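Local coordinates for SusD homolog (Bacteroides ovatus, PDB 4F53), which probably binds mucin O-glycans at the bacterial surface, as a TPR-like outer-membrane lipoprotein of the SusD/RagB family, at residues Arg367-Phe370 with Glu371-Gly374; Val496-Leu499 with Thr500-Lys504; Gln176-Ser180 with Ser181-Ile185. One frame throughout, in Å; residues are numbered along the deposited sequence.

Contact 1 of 3, residues Arg367-Phe370 with Glu371-Gly374; sequences RLSF and EENG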
# COMPACT_ATOMS: atom_id res chain seq x y z
N ARG A 367 -5.92 13.18 -13.84
CA ARG A 367 -5.99 12.84 -15.27
C ARG A 367 -5.34 11.49 -15.54
O ARG A 367 -5.91 10.67 -16.25
CB ARG A 367 -5.32 13.92 -16.16
CG ARG A 367 -6.05 15.26 -16.17
CD ARG A 367 -5.25 16.35 -16.90
NE ARG A 367 -5.89 17.66 -16.82
CZ ARG A 367 -6.92 18.04 -17.58
NH1 ARG A 367 -7.43 17.22 -18.49
NH2 ARG A 367 -7.44 19.25 -17.44
N LEU A 368 -4.13 11.25 -14.95
CA LEU A 368 -3.44 9.98 -15.11
C LEU A 368 -4.27 8.82 -14.54
O LEU A 368 -4.34 7.76 -15.18
CB LEU A 368 -2.05 10.01 -14.44
CG LEU A 368 -0.96 10.77 -15.20
CD1 LEU A 368 0.23 11.05 -14.29
CD2 LEU A 368 -0.52 10.02 -16.45
N SER A 369 -4.96 9.04 -13.39
CA SER A 369 -5.77 8.00 -12.77
C SER A 369 -6.99 7.67 -13.65
O SER A 369 -7.32 6.48 -13.83
CB SER A 369 -6.17 8.40 -11.36
OG SER A 369 -7.02 7.43 -10.77
N PHE A 370 -7.63 8.70 -14.23
CA PHE A 370 -8.74 8.52 -15.18
C PHE A 370 -8.28 7.65 -16.39
O PHE A 370 -8.91 6.66 -16.71
CB PHE A 370 -9.27 9.88 -15.65
CG PHE A 370 -10.38 10.44 -14.79
CD1 PHE A 370 -10.24 10.51 -13.40
CD2 PHE A 370 -11.54 10.94 -15.36
CE1 PHE A 370 -11.25 11.06 -12.61
CE2 PHE A 370 -12.56 11.47 -14.57
CZ PHE A 370 -12.40 11.55 -13.20
N GLU A 371 -7.13 7.99 -16.98
CA GLU A 371 -6.51 7.27 -18.09
C GLU A 371 -6.17 5.82 -17.69
O GLU A 371 -6.43 4.91 -18.45
CB GLU A 371 -5.25 8.00 -18.54
CG GLU A 371 -4.68 7.49 -19.85
CD GLU A 371 -3.50 8.29 -20.38
OE1 GLU A 371 -3.19 9.37 -19.82
OE2 GLU A 371 -2.88 7.81 -21.36
N GLU A 372 -5.61 5.62 -16.49
CA GLU A 372 -5.27 4.28 -15.98
C GLU A 372 -6.52 3.39 -15.88
O GLU A 372 -6.42 2.17 -15.94
CB GLU A 372 -4.65 4.40 -14.56
CG GLU A 372 -3.20 4.87 -14.53
CD GLU A 372 -2.66 5.43 -13.22
OE1 GLU A 372 -3.42 5.56 -12.22
OE2 GLU A 372 -1.46 5.76 -13.21
N ASN A 373 -7.70 4.01 -15.67
CA ASN A 373 -8.95 3.30 -15.44
C ASN A 373 -9.87 3.34 -16.65
O ASN A 373 -11.04 2.97 -16.53
CB ASN A 373 -9.63 3.85 -14.18
CG ASN A 373 -8.89 3.42 -12.93
OD1 ASN A 373 -8.86 2.25 -12.57
ND2 ASN A 373 -8.19 4.33 -12.29
N GLY A 374 -9.31 3.72 -17.80
CA GLY A 374 -10.00 3.76 -19.09
C GLY A 374 -11.10 4.78 -19.19
O GLY A 374 -11.97 4.62 -20.04
O HOH W 1 -5.81 5.08 -10.74

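Contact 2 of 3, residues Val496-Leu499 with Thr500-Lys504; sequences VATL and TQESK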
# COMPACT_ATOMS: atom_id res chain seq x y z
N VAL A 496 13.69 -3.77 19.68
CA VAL A 496 12.61 -3.08 20.41
C VAL A 496 13.22 -1.83 21.07
O VAL A 496 12.59 -0.77 21.08
CB VAL A 496 11.87 -4.01 21.41
CG1 VAL A 496 10.85 -3.25 22.24
CG2 VAL A 496 11.20 -5.15 20.67
N ALA A 497 14.48 -1.93 21.53
CA ALA A 497 15.20 -0.81 22.10
C ALA A 497 15.49 0.24 21.01
O ALA A 497 15.31 1.43 21.25
CB ALA A 497 16.47 -1.28 22.76
N THR A 498 15.86 -0.21 19.79
CA THR A 498 16.12 0.67 18.64
C THR A 498 14.80 1.36 18.20
O THR A 498 14.80 2.57 17.92
CB THR A 498 16.74 -0.14 17.48
OG1 THR A 498 17.98 -0.69 17.90
CG2 THR A 498 16.96 0.68 16.24
N LEU A 499 13.70 0.59 18.14
CA LEU A 499 12.36 1.06 17.77
C LEU A 499 11.93 2.21 18.68
O LEU A 499 11.44 3.23 18.20
CB LEU A 499 11.34 -0.11 17.84
CG LEU A 499 9.83 0.21 17.71
CD1 LEU A 499 9.43 0.53 16.26
CD2 LEU A 499 8.99 -0.90 18.28
N THR A 500 12.11 2.04 19.98
CA THR A 500 11.78 3.00 21.03
C THR A 500 12.62 4.26 20.87
O THR A 500 12.05 5.36 20.82
CB THR A 500 11.94 2.34 22.40
OG1 THR A 500 10.90 1.37 22.51
CG2 THR A 500 11.86 3.34 23.57
N GLN A 501 13.96 4.11 20.73
CA GLN A 501 14.89 5.22 20.59
C GLN A 501 14.58 6.07 19.34
O GLN A 501 14.64 7.30 19.43
CB GLN A 501 16.36 4.71 20.62
CG GLN A 501 17.44 5.80 20.53
CD GLN A 501 17.76 6.20 19.09
OE1 GLN A 501 18.02 5.35 18.21
NE2 GLN A 501 17.71 7.51 18.81
N GLU A 502 14.23 5.45 18.19
CA GLU A 502 13.89 6.19 16.96
C GLU A 502 12.49 6.80 16.98
O GLU A 502 12.18 7.62 16.12
CB GLU A 502 13.90 5.24 15.75
CG GLU A 502 15.22 4.63 15.35
CD GLU A 502 15.08 3.94 14.01
OE1 GLU A 502 14.39 2.90 13.91
OE2 GLU A 502 15.65 4.49 13.04
N SER A 503 11.60 6.31 17.85
CA SER A 503 10.20 6.76 17.86
C SER A 503 9.98 8.06 18.60
O SER A 503 10.70 8.40 19.53
CB SER A 503 9.30 5.69 18.47
OG SER A 503 7.93 6.02 18.29
N LYS A 504 8.93 8.77 18.19
CA LYS A 504 8.49 9.98 18.87
C LYS A 504 7.13 9.69 19.58
O LYS A 504 6.63 10.54 20.31
CB LYS A 504 8.45 11.16 17.91
CG LYS A 504 9.83 11.83 17.82
CD LYS A 504 9.90 12.78 16.66
CE LYS A 504 10.90 13.87 16.88
NZ LYS A 504 10.32 14.99 17.66

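Contact 3 of 3, residues Gln176-Ser180 with Ser181-Ile185; sequences QSFSS and SADRI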
# COMPACT_ATOMS: atom_id res chain seq x y z
N GLN A 176 18.78 -0.26 -24.31
CA GLN A 176 19.00 -1.70 -24.45
C GLN A 176 17.91 -2.43 -23.65
O GLN A 176 17.39 -1.92 -22.65
CB GLN A 176 20.41 -2.14 -23.97
CG GLN A 176 21.56 -1.55 -24.78
CD GLN A 176 22.93 -2.03 -24.33
OE1 GLN A 176 23.24 -2.12 -23.13
NE2 GLN A 176 23.81 -2.30 -25.28
N SER A 177 17.54 -3.62 -24.13
CA SER A 177 16.51 -4.44 -23.51
C SER A 177 17.09 -5.78 -23.07
O SER A 177 18.04 -6.26 -23.66
CB SER A 177 15.36 -4.67 -24.49
OG SER A 177 14.35 -5.51 -23.95
N PHE A 178 16.51 -6.37 -22.02
CA PHE A 178 16.90 -7.69 -21.53
C PHE A 178 15.74 -8.64 -21.87
O PHE A 178 14.73 -8.19 -22.42
CB PHE A 178 17.29 -7.71 -20.05
CG PHE A 178 16.23 -7.26 -19.07
CD1 PHE A 178 16.08 -5.91 -18.75
CD2 PHE A 178 15.44 -8.19 -18.40
CE1 PHE A 178 15.13 -5.51 -17.80
CE2 PHE A 178 14.50 -7.79 -17.45
CZ PHE A 178 14.34 -6.45 -17.17
N SER A 179 15.91 -9.95 -21.62
CA SER A 179 14.93 -10.97 -21.98
C SER A 179 13.58 -10.72 -21.33
O SER A 179 13.46 -10.62 -20.11
CB SER A 179 15.45 -12.36 -21.61
OG SER A 179 14.59 -13.37 -22.11
N SER A 180 12.55 -10.59 -22.19
CA SER A 180 11.17 -10.31 -21.80
C SER A 180 10.56 -11.42 -20.92
O SER A 180 9.66 -11.13 -20.13
CB SER A 180 10.31 -10.07 -23.03
OG SER A 180 10.19 -11.26 -23.79
N SER A 181 11.07 -12.66 -21.03
CA SER A 181 10.58 -13.78 -20.23
C SER A 181 10.97 -13.65 -18.74
O SER A 181 10.34 -14.32 -17.92
CB SER A 181 11.07 -15.11 -20.79
OG SER A 181 12.49 -15.20 -20.72
N ALA A 182 11.99 -12.81 -18.39
CA ALA A 182 12.43 -12.58 -17.00
C ALA A 182 11.69 -11.39 -16.37
O ALA A 182 11.93 -11.07 -15.21
CB ALA A 182 13.93 -12.33 -16.96
N ASP A 183 10.79 -10.72 -17.13
CA ASP A 183 10.12 -9.52 -16.65
C ASP A 183 8.66 -9.47 -17.08
O ASP A 183 8.36 -9.19 -18.23
CB ASP A 183 10.89 -8.28 -17.16
CG ASP A 183 10.33 -6.91 -16.82
OD1 ASP A 183 9.44 -6.82 -15.93
OD2 ASP A 183 10.80 -5.92 -17.42
N ARG A 184 7.75 -9.69 -16.13
CA ARG A 184 6.31 -9.68 -16.41
C ARG A 184 5.70 -8.31 -16.09
O ARG A 184 4.48 -8.18 -16.04
CB ARG A 184 5.60 -10.79 -15.61
CG ARG A 184 6.12 -12.19 -15.94
CD ARG A 184 5.38 -13.29 -15.17
NE ARG A 184 4.02 -13.49 -15.68
CZ ARG A 184 3.72 -14.18 -16.78
NH1 ARG A 184 4.68 -14.76 -17.49
NH2 ARG A 184 2.46 -14.28 -17.18
N ILE A 185 6.54 -7.29 -15.93
CA ILE A 185 6.08 -5.93 -15.67
C ILE A 185 6.36 -5.03 -16.88
O ILE A 185 5.44 -4.38 -17.36
CB ILE A 185 6.67 -5.35 -14.34
CG1 ILE A 185 6.11 -6.13 -13.11
CG2 ILE A 185 6.38 -3.83 -14.22
CD1 ILE A 185 6.64 -5.74 -11.79

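Contact 1 of 3, residues Arg367-Phe370 with Glu371-Gly374
Glu-371 N and Glu-372 N donate to Arg-367 O and Leu-368 O, at 3.0 and 2.8 Å, as the last regular turn of helix 358-372 before Asn-373 leaves helical angles. Asn-373 N then bonds to Phe-370 O at 3.1 Å and only weakly to Ser-369 O. Gly-374, with positive phi, is the C' residue of a Schellman motif: its N reaches Glu-371 O, and Ile-375 N reaches Phe-370 O. The side chain of Asn-373 folds back over the helix end. With CG beside its own backbone N (chi1 -72°), ND2 comes down on Ser-369 O at 2.8 Å from above the carbonyl plane, and that oxygen lies tilted out of the Asn-373 amide plane. A water ties this side together: Ser-369 OG donates to it at 2.6 Å, it donates to Glu-372 OE1 at 2.9 Å, and Asn-373 ND2 gives it a weak third bond. The extended Glu-372 side chain runs back along the helix, its CG against Leu-368 O (3.2 Å) and its OE1 close to Ser-369 CA (3.4 Å). Glu-371, with CG anti to the backbone N, takes another course, and its side chain comes close to a bound calcium ion. Ser-369 OG also bonds to Arg-278, and Glu-372 OE1 to Ser-338 OG at the start of helix 337-349, on which Leu-368 packs. Phe-370 meets the Tyr-382 ring and Val-379 on helix 379-383, while Asn-373 rests on Ala-281 and Tyr-282 of helix 279-282.

Contact 2 of 3, residues Val496-Leu499 with Thr500-Lys504
Thr-500 N bonds to Val-496 O at 3.1 Å, with an N-H...O angle of 157°. The Thr-500 hydroxyl sits beside that N, opposite the carbonyl carbon (chi1 -70°), which brings OG1 back to 3.1 Å from the same Val-496 O; this second bond is plausible but not certain. Thr-500 CB lies against Val-496 O as well. Gln-501 N continues the alpha-helical ladder onto Ala-497 O at 3.0 Å, and its CB rests close to that oxygen while the rest of the chain bends at chi2. Glu-502 N makes the next rung, to Thr-498 O at 2.9 Å. The Glu-502 side chain runs alongside that of Thr-498, both pointing the same way: CG passes Thr-498 O at 3.3 Å and OE1 comes within 4.1 Å of Thr-498 CG2, a loose flank contact. The Thr-498 OG1 turns back along the helix to Ala-494 O. The carboxylate of Glu-502 works beyond this helix end: OE1 accepts from Gln-152 N and OE2 from Gln-153 N, at the start of helix 152-173. At Ser-503 the backbone is extended; its N bonds only weakly to Leu-499 O, and also to Thr-500 O, while its CB packs against Leu-499 O at 3.3 Å. The Ser-503 hydroxyl is likewise used elsewhere, by His-514 O and Thr-505 N. The positive end of the helix 152-173 dipole would be expected to favour the charged form of Glu-502. The chemistry thus divides the labour: backbone rungs hold the helix end itself, and the Glu-502 carboxylate and the Ser-503 hydroxyl join it to other parts of the chain.

Contact 3 of 3, residues Gln176-Ser180 with Ser181-Ile185
Phe-178 and Asp-183 meet where the loop folds back on itself: CE2 lies 3.7 Å from Asp-183 CB, and CZ is 3.6 Å from Asp-183 OD2. The two side chains cross at about a right angle, yet ring and carboxylate planes are only 11° apart, and OD2 approaches the ring obliquely. Phe-178 CG stands between its own backbone N and carbonyl carbon (chi1 59°), a cramped setting that turns the ring toward Asp-183. Between the two, a short 3-10 turn sets the spacing: Ala-182 N bonds to Ser-179 O at 3.1 Å and Asp-183 N to Ser-180 O at 3.2 Å. On the flank of this turn the hydroxyls Ser-179 OG and Ser-181 OG bond at 3.1 Å, and either could be the donor. Further on, Asp-183 OD1 takes Ile-185 N at 2.9 Å from above the carboxylate plane, closing an Asx turn. OD1 also accepts from Gln-36 NE2 and Tyr-186 N, and OD2 from Trp-193 NE1 and Gly-188 N. Phe-178 packs on Leu-111 and Leu-115 of helix 110-131, and Ala-182 on Phe-112. An alanine in place of Asp-183 would probably leave the amides of Ile-185, Tyr-186 and Gly-188, the Gln-36 side chain and the Trp-193 indole N-H without their carboxylate acceptors, setting the loop free to shift. This buried carboxylate is thus met by N-H donors on both oxygens, which is likely to steady its negative charge while Asp-183 CB and OD2 lie against the Phe-178 ring.

Overall arrangement
The three contacts are separate local turns in one helix-rich chain of the SusD family. In sequence, contact 3 comes first, in the loop between helices 152-173 and 190-207, then contact 1 at the end of helix 358-372 and contact 2 at the end of helix 489-502. Contacts 1 and 2 lie on opposite sides of the chain's centre, their own centres about 41 Å apart. Contact 3 is nearer to contact 1, about 12 Å between nearest atoms, than to contact 2, about 28 Å; none touches another. Helix 152-173 relates two of them: contact 2 meets its start and contact 3 follows its end. A bound calcium ion lies about 3 Å from the Glu-371 side chain of contact 1.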